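Local coordinates for shikimate dehydrogenase (NADP(+)) (Peptoclostridium difficile, PDB 5DZS), which probably catalyses the reversible NADPH-linked reduction of 3-dehydroshikimate to shikimate, the fourth of seven steps in chorismate biosynthesis, at residues A132-T135 with Y136-S140; I163-Y167 with E168-H172; N254-L257 with D258-N262. All blocks are in the same frame, centred on the assembly; numbering follows the deposited sequence.

Contact 1: A132-T135 with Y136-S140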
# COMPACT_ATOMS: atom_id res chain seq x y z
N ALA B 132 -1.17 5.14 -18.86
CA ALA B 132 -0.39 5.54 -17.69
C ALA B 132 0.55 6.66 -18.05
O ALA B 132 0.73 7.60 -17.27
CB ALA B 132 0.39 4.37 -17.15
N ALA B 133 1.19 6.54 -19.21
CA ALA B 133 2.10 7.55 -19.70
C ALA B 133 1.37 8.86 -19.95
O ALA B 133 1.87 9.94 -19.60
CB ALA B 133 2.81 7.07 -20.97
N LEU B 134 0.18 8.78 -20.56
CA LEU B 134 -0.65 9.95 -20.77
C LEU B 134 -0.95 10.60 -19.41
O LEU B 134 -0.79 11.80 -19.26
CB LEU B 134 -1.94 9.56 -21.49
CG LEU B 134 -3.03 10.63 -21.69
CD1 LEU B 134 -3.92 10.27 -22.88
CD2 LEU B 134 -3.86 10.86 -20.43
N THR B 135 -1.36 9.78 -18.45
CA THR B 135 -1.71 10.26 -17.11
C THR B 135 -0.49 10.94 -16.45
O THR B 135 -0.61 12.05 -15.90
CB THR B 135 -2.23 9.10 -16.23
OG1 THR B 135 -3.32 8.44 -16.90
CG2 THR B 135 -2.70 9.59 -14.87
N TYR B 136 0.66 10.29 -16.53
CA TYR B 136 1.89 10.84 -15.97
C TYR B 136 2.29 12.16 -16.63
O TYR B 136 2.56 13.15 -15.93
CB TYR B 136 3.04 9.83 -16.07
CG TYR B 136 4.37 10.43 -15.70
CD1 TYR B 136 4.71 10.62 -14.38
CD2 TYR B 136 5.26 10.82 -16.68
CE1 TYR B 136 5.93 11.18 -14.04
CE2 TYR B 136 6.48 11.39 -16.36
CZ TYR B 136 6.81 11.57 -15.04
OH TYR B 136 8.04 12.14 -14.73
N PHE B 137 2.35 12.18 -17.96
CA PHE B 137 2.73 13.40 -18.68
C PHE B 137 1.82 14.60 -18.35
O PHE B 137 2.31 15.71 -18.13
CB PHE B 137 2.74 13.19 -20.21
CG PHE B 137 3.94 12.43 -20.75
CD1 PHE B 137 5.23 12.77 -20.39
CD2 PHE B 137 3.76 11.46 -21.73
CE1 PHE B 137 6.32 12.09 -20.94
CE2 PHE B 137 4.84 10.79 -22.28
CZ PHE B 137 6.12 11.10 -21.89
N ILE B 138 0.50 14.38 -18.32
CA ILE B 138 -0.47 15.45 -18.03
C ILE B 138 -0.31 15.99 -16.61
O ILE B 138 -0.37 17.20 -16.39
CB ILE B 138 -1.93 14.97 -18.19
CG1 ILE B 138 -2.21 14.53 -19.64
CG2 ILE B 138 -2.90 16.07 -17.78
CD1 ILE B 138 -2.24 15.65 -20.66
N ASP B 139 -0.13 15.08 -15.65
CA ASP B 139 0.06 15.49 -14.27
C ASP B 139 1.37 16.25 -14.09
O ASP B 139 1.47 17.12 -13.22
CB ASP B 139 0.09 14.27 -13.35
CG ASP B 139 -1.26 13.59 -13.21
OD1 ASP B 139 -2.30 14.15 -13.65
OD2 ASP B 139 -1.29 12.49 -12.63
N SER B 140 2.36 15.94 -14.92
CA SER B 140 3.68 16.57 -14.81
C SER B 140 3.83 17.89 -15.57
O SER B 140 4.93 18.42 -15.69
CB SER B 140 4.77 15.60 -15.26
OG SER B 140 4.77 14.44 -14.45
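Thr-135 and Asp-139 stand one helical turn apart with their side chains alongside each other, and each sends its polar atoms to a different partner. The amide N of Asp-139 donates to Thr-135 O at 3.1 Å, one of four consecutive i to i+4 bonds between 132-135 and 136-139, the first being Tyr-136 N on Ala-132 O at 2.8 Å. Phe-137 N to Ala-133 O is the straightest of them (172° at the hydrogen). The hydroxyl OG1 of Thr-135 bonds to Lys-131 O, one turn back, while Asp-139 OD2 forms a salt bridge with Arg-81 and a hydrogen bond with Tyr-102 OH. This helix, 128-139, is the crossover of a beta-alpha-beta unit between parallel strands 120-124 and 144-149, part of the Rossmann-type NADP-binding domain. On the face turned to those strands, Leu-134 and Ile-138 lie side by side, CD2 of the former 4.1 Å from CG1 of the latter, and both touch Leu-145. The Phe-137 ring, swung back beside its own backbone N (chi1 -76°), brings CE2 to 4.4 Å from Ala-133 CB. Continuing the series, Tyr-136 O accepts twice from Ser-140, from N at 3.0 Å and from OG, also at 3.0 Å; the hydroxyl approaches from above the carbonyl plane, and OG also lies 3.4 Å over one face of the Tyr-136 ring, toward its rim.

Contact 2: I163-Y167 with E168-H172; sequences ILIDY and EELKH
Past Asp-166, whose backbone is still extended, the chain turns through Tyr-167 into helical phi/psi over 168-171, with Leu-170 N bonded to Asp-166 O at 3.1 Å. Asp-166 caps this turn with its side chain. Its CG sits between the backbone N and the carbonyl carbon (chi1 65°), which brings OD1 over the start of the turn, 2.9 Å from Glu-169 N and nearly straight at the hydrogen (168°); a weak, more bent bond joins OD1 to Glu-168 N at 3.0 Å. Glu-169 answers in the other direction: OE2 accepts from Asp-166 N at 3.2 Å, although the position of OE2 is less certain. The two exchanges have the pattern of a capping box, though its return bond is doubtful; the carboxylate planes are 86° apart. Ile-165 crosses Leu-170, CD1 to CB 4.1 Å, and Leu-170 CD2 meets the Tyr-167 ring obliquely, 4.3 Å from Tyr-167 CD2. Leu-170 also packs on Val-122 and Leu-124 of strand 120-124, and Tyr-167 has a cation-pi partner in Arg-150. Lys-171 NZ forms a salt bridge with Glu-168 OE1 at 3.1 Å. As modelled, Asp-166 OD1 and Glu-169 OE2 are 3.7 Å apart and their like charges would be expected to repel; the amide donors on OD1 probably offset that cost, as would Lys-152, salt-bridged to OE2, if OE2 is placed correctly.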
# COMPACT_ATOMS: atom_id res chain seq x y z
N ILE B 163 -3.94 14.77 -27.90
CA ILE B 163 -4.40 14.76 -29.29
C ILE B 163 -4.15 13.41 -29.97
O ILE B 163 -3.02 12.95 -30.06
CB ILE B 163 -3.71 15.87 -30.11
CG1 ILE B 163 -3.85 17.21 -29.38
CG2 ILE B 163 -4.29 15.94 -31.52
CD1 ILE B 163 -3.07 18.33 -30.02
N LEU B 164 -5.22 12.79 -30.45
CA LEU B 164 -5.12 11.52 -31.13
C LEU B 164 -4.69 11.77 -32.57
O LEU B 164 -5.33 12.56 -33.28
CB LEU B 164 -6.46 10.78 -31.10
CG LEU B 164 -6.46 9.38 -31.72
CD1 LEU B 164 -5.66 8.42 -30.84
CD2 LEU B 164 -7.88 8.87 -31.92
N ILE B 165 -3.61 11.11 -32.98
CA ILE B 165 -3.10 11.22 -34.35
C ILE B 165 -2.78 9.84 -34.90
O ILE B 165 -2.77 8.86 -34.15
CB ILE B 165 -1.82 12.07 -34.42
CG1 ILE B 165 -0.68 11.43 -33.60
CG2 ILE B 165 -2.09 13.49 -33.94
CD1 ILE B 165 0.65 12.14 -33.72
N ASP B 166 -2.54 9.77 -36.21
CA ASP B 166 -2.10 8.52 -36.83
C ASP B 166 -0.64 8.72 -37.23
O ASP B 166 -0.11 9.82 -37.12
CB ASP B 166 -3.00 8.07 -37.99
CG ASP B 166 -2.98 9.02 -39.17
OD1 ASP B 166 -2.02 9.80 -39.34
OD2 ASP B 166 -3.94 8.95 -39.96
N TYR B 167 -0.00 7.65 -37.69
CA TYR B 167 1.43 7.69 -38.01
C TYR B 167 1.76 8.57 -39.23
O TYR B 167 2.92 8.95 -39.44
CB TYR B 167 1.98 6.26 -38.14
CG TYR B 167 2.14 5.55 -36.80
CD1 TYR B 167 1.03 5.11 -36.08
CD2 TYR B 167 3.40 5.33 -36.26
CE1 TYR B 167 1.18 4.47 -34.86
CE2 TYR B 167 3.55 4.69 -35.04
CZ TYR B 167 2.44 4.26 -34.34
OH TYR B 167 2.59 3.61 -33.12
N GLU B 168 0.74 8.90 -40.02
CA GLU B 168 0.91 9.78 -41.18
C GLU B 168 1.06 11.21 -40.69
O GLU B 168 1.98 11.92 -41.12
CB GLU B 168 -0.28 9.65 -42.13
CG GLU B 168 -0.43 8.26 -42.70
CD GLU B 168 0.80 7.84 -43.49
OE1 GLU B 168 1.37 8.69 -44.22
OE2 GLU B 168 1.19 6.65 -43.39
N GLU B 169 0.17 11.62 -39.79
CA GLU B 169 0.23 12.97 -39.21
C GLU B 169 1.50 13.14 -38.40
O GLU B 169 2.02 14.24 -38.28
CB GLU B 169 -0.95 13.23 -38.29
CG GLU B 169 -2.32 13.15 -38.95
CD GLU B 169 -3.42 13.34 -37.94
OE1 GLU B 169 -3.76 14.50 -37.63
OE2 GLU B 169 -3.96 12.32 -37.47
N LEU B 170 1.97 12.06 -37.80
CA LEU B 170 3.17 12.11 -36.98
C LEU B 170 4.40 12.56 -37.76
O LEU B 170 5.33 13.11 -37.18
CB LEU B 170 3.44 10.74 -36.36
CG LEU B 170 4.69 10.61 -35.49
CD1 LEU B 170 4.68 11.59 -34.33
CD2 LEU B 170 4.79 9.18 -34.97
N LYS B 171 4.38 12.35 -39.08
CA LYS B 171 5.49 12.73 -39.94
C LYS B 171 5.80 14.22 -39.86
O LYS B 171 6.95 14.62 -40.07
CB LYS B 171 5.20 12.37 -41.40
CG LYS B 171 5.04 10.88 -41.69
CD LYS B 171 4.82 10.66 -43.19
CE LYS B 171 4.62 9.19 -43.50
NZ LYS B 171 4.33 8.94 -44.94
N HIS B 172 4.79 15.03 -39.55
CA HIS B 172 4.95 16.49 -39.48
C HIS B 172 5.00 17.06 -38.06
O HIS B 172 4.91 18.27 -37.88
CB HIS B 172 3.82 17.17 -40.25
CG HIS B 172 3.53 16.54 -41.57
ND1 HIS B 172 4.34 16.72 -42.67
CD2 HIS B 172 2.52 15.73 -41.97
CE1 HIS B 172 3.85 16.04 -43.69
NE2 HIS B 172 2.74 15.43 -43.29

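Contact 3: N254-L257 with D258-N262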
# COMPACT_ATOMS: atom_id res chain seq x y z
N ASN B 254 14.79 1.72 -0.19
CA ASN B 254 15.03 2.45 -1.47
C ASN B 254 16.26 2.01 -2.22
O ASN B 254 16.29 2.05 -3.45
CB ASN B 254 15.19 3.95 -1.22
CG ASN B 254 13.88 4.64 -0.95
OD1 ASN B 254 12.81 4.11 -1.24
ND2 ASN B 254 13.96 5.87 -0.43
N SER B 255 17.28 1.63 -1.48
CA SER B 255 18.55 1.25 -2.08
C SER B 255 18.49 -0.03 -2.90
O SER B 255 19.32 -0.26 -3.76
CB SER B 255 19.59 1.08 -0.99
OG SER B 255 19.23 0.03 -0.12
N ILE B 256 17.47 -0.86 -2.66
CA ILE B 256 17.37 -2.14 -3.34
C ILE B 256 17.20 -2.04 -4.87
O ILE B 256 17.77 -2.82 -5.63
CB ILE B 256 16.28 -3.03 -2.69
CG1 ILE B 256 16.73 -3.38 -1.26
CG2 ILE B 256 16.04 -4.28 -3.51
CD1 ILE B 256 15.77 -4.23 -0.47
N LEU B 257 16.40 -1.08 -5.34
CA LEU B 257 16.21 -0.89 -6.77
C LEU B 257 17.53 -0.71 -7.52
O LEU B 257 17.76 -1.37 -8.54
CB LEU B 257 15.29 0.32 -6.96
CG LEU B 257 15.14 0.95 -8.34
CD1 LEU B 257 14.82 -0.05 -9.42
CD2 LEU B 257 14.05 2.01 -8.26
N ASP B 258 18.38 0.19 -7.05
CA ASP B 258 19.65 0.42 -7.71
C ASP B 258 20.55 -0.80 -7.63
O ASP B 258 21.25 -1.12 -8.60
CB ASP B 258 20.37 1.65 -7.15
CG ASP B 258 19.76 2.95 -7.62
OD1 ASP B 258 19.02 2.94 -8.64
OD2 ASP B 258 20.04 4.00 -6.99
N VAL B 259 20.56 -1.47 -6.48
CA VAL B 259 21.40 -2.66 -6.34
C VAL B 259 20.96 -3.71 -7.36
O VAL B 259 21.76 -4.26 -8.11
CB VAL B 259 21.35 -3.23 -4.90
CG1 VAL B 259 22.09 -4.55 -4.81
CG2 VAL B 259 21.96 -2.23 -3.92
N ILE B 260 19.66 -3.96 -7.43
CA ILE B 260 19.17 -4.95 -8.35
C ILE B 260 19.34 -4.58 -9.81
O ILE B 260 19.71 -5.42 -10.64
CB ILE B 260 17.70 -5.27 -8.05
CG1 ILE B 260 17.62 -5.94 -6.67
CG2 ILE B 260 17.11 -6.13 -9.17
CD1 ILE B 260 16.21 -6.23 -6.20
N TYR B 261 19.04 -3.32 -10.15
CA TYR B 261 19.18 -2.85 -11.50
C TYR B 261 20.63 -2.92 -11.99
O TYR B 261 20.88 -3.39 -13.10
CB TYR B 261 18.69 -1.39 -11.58
CG TYR B 261 19.02 -0.66 -12.88
CD1 TYR B 261 18.32 -0.93 -14.05
CD2 TYR B 261 20.01 0.32 -12.93
CE1 TYR B 261 18.60 -0.26 -15.22
CE2 TYR B 261 20.30 0.99 -14.11
CZ TYR B 261 19.58 0.70 -15.25
OH TYR B 261 19.85 1.35 -16.45
N ASN B 262 21.57 -2.46 -11.19
CA ASN B 262 22.98 -2.49 -11.59
C ASN B 262 23.50 -3.91 -11.74
O ASN B 262 24.28 -4.21 -12.67
CB ASN B 262 23.85 -1.69 -10.62
CG ASN B 262 23.56 -0.20 -10.67
OD1 ASN B 262 23.31 0.37 -11.73
ND2 ASN B 262 23.61 0.45 -9.52
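Ile-256 and Ile-260 touch one helical turn apart, their side chains side by side and pointing the same way. Both place CG1 beside the backbone N and run on extended to CD1, so the two chains share one shape. In that conformation the branch methyl CG2 of Ile-256 faces the far end of Ile-260, and its 3.3 Å distance to CD1 is tighter than ordinary van der Waals contact. Ile-260 CG1 also lies 3.3 Å from Ile-256 O, the carbonyl that accepts the Ile-260 amide N at 2.8 Å. Val-259 CG2 comes to 3.3 Å from Ser-255 O. The helical backbone puts CB of Tyr-261 close to Leu-257 O, at 3.2 Å. From there CG of Tyr-261 turns away from the backbone N (chi1 169°), directing the ring onward to meet Tyr-234 edge-to-face. Asp-258 reaches Tyr-234 as well, through a hydrogen bond between OD1 and OH. The isoleucines pack on helix 16-27, and Leu-257 and Ile-260 on Val-237 of helix 233-248. The pattern is that of an amphipathic helix: C-terminal helix 255-268 returns to the substrate-binding half of the chain and lies against both 16-27 and 233-248, the latter carrying Gln-239, a predicted shikimate-binding residue.

How the contacts relate
The three contacts follow one another along the chain without touching. Contacts 1 and 2 both belong to the parallel nucleotide-binding sheet: the helix of contact 1 crosses from strand 120-124 to strand 144-149, and contact 2 lies where the chain leaves the neighbouring edge strand 163-166. Their centres are about 19 Å apart. Contact 3, on the C-terminal helix, lies about 25 Å from contact 1 and about 38 Å from contact 2, centre to centre, across the chain's centre from the latter. Two of them approach residues predicted to bind shikimate: the side chain of Ala-132 is about 3 Å from that of Asp-101, and that of Tyr-261 about 7 Å from that of Tyr-211. Contact 2 is remote from them, though Tyr-167 neighbours a sulfate ion.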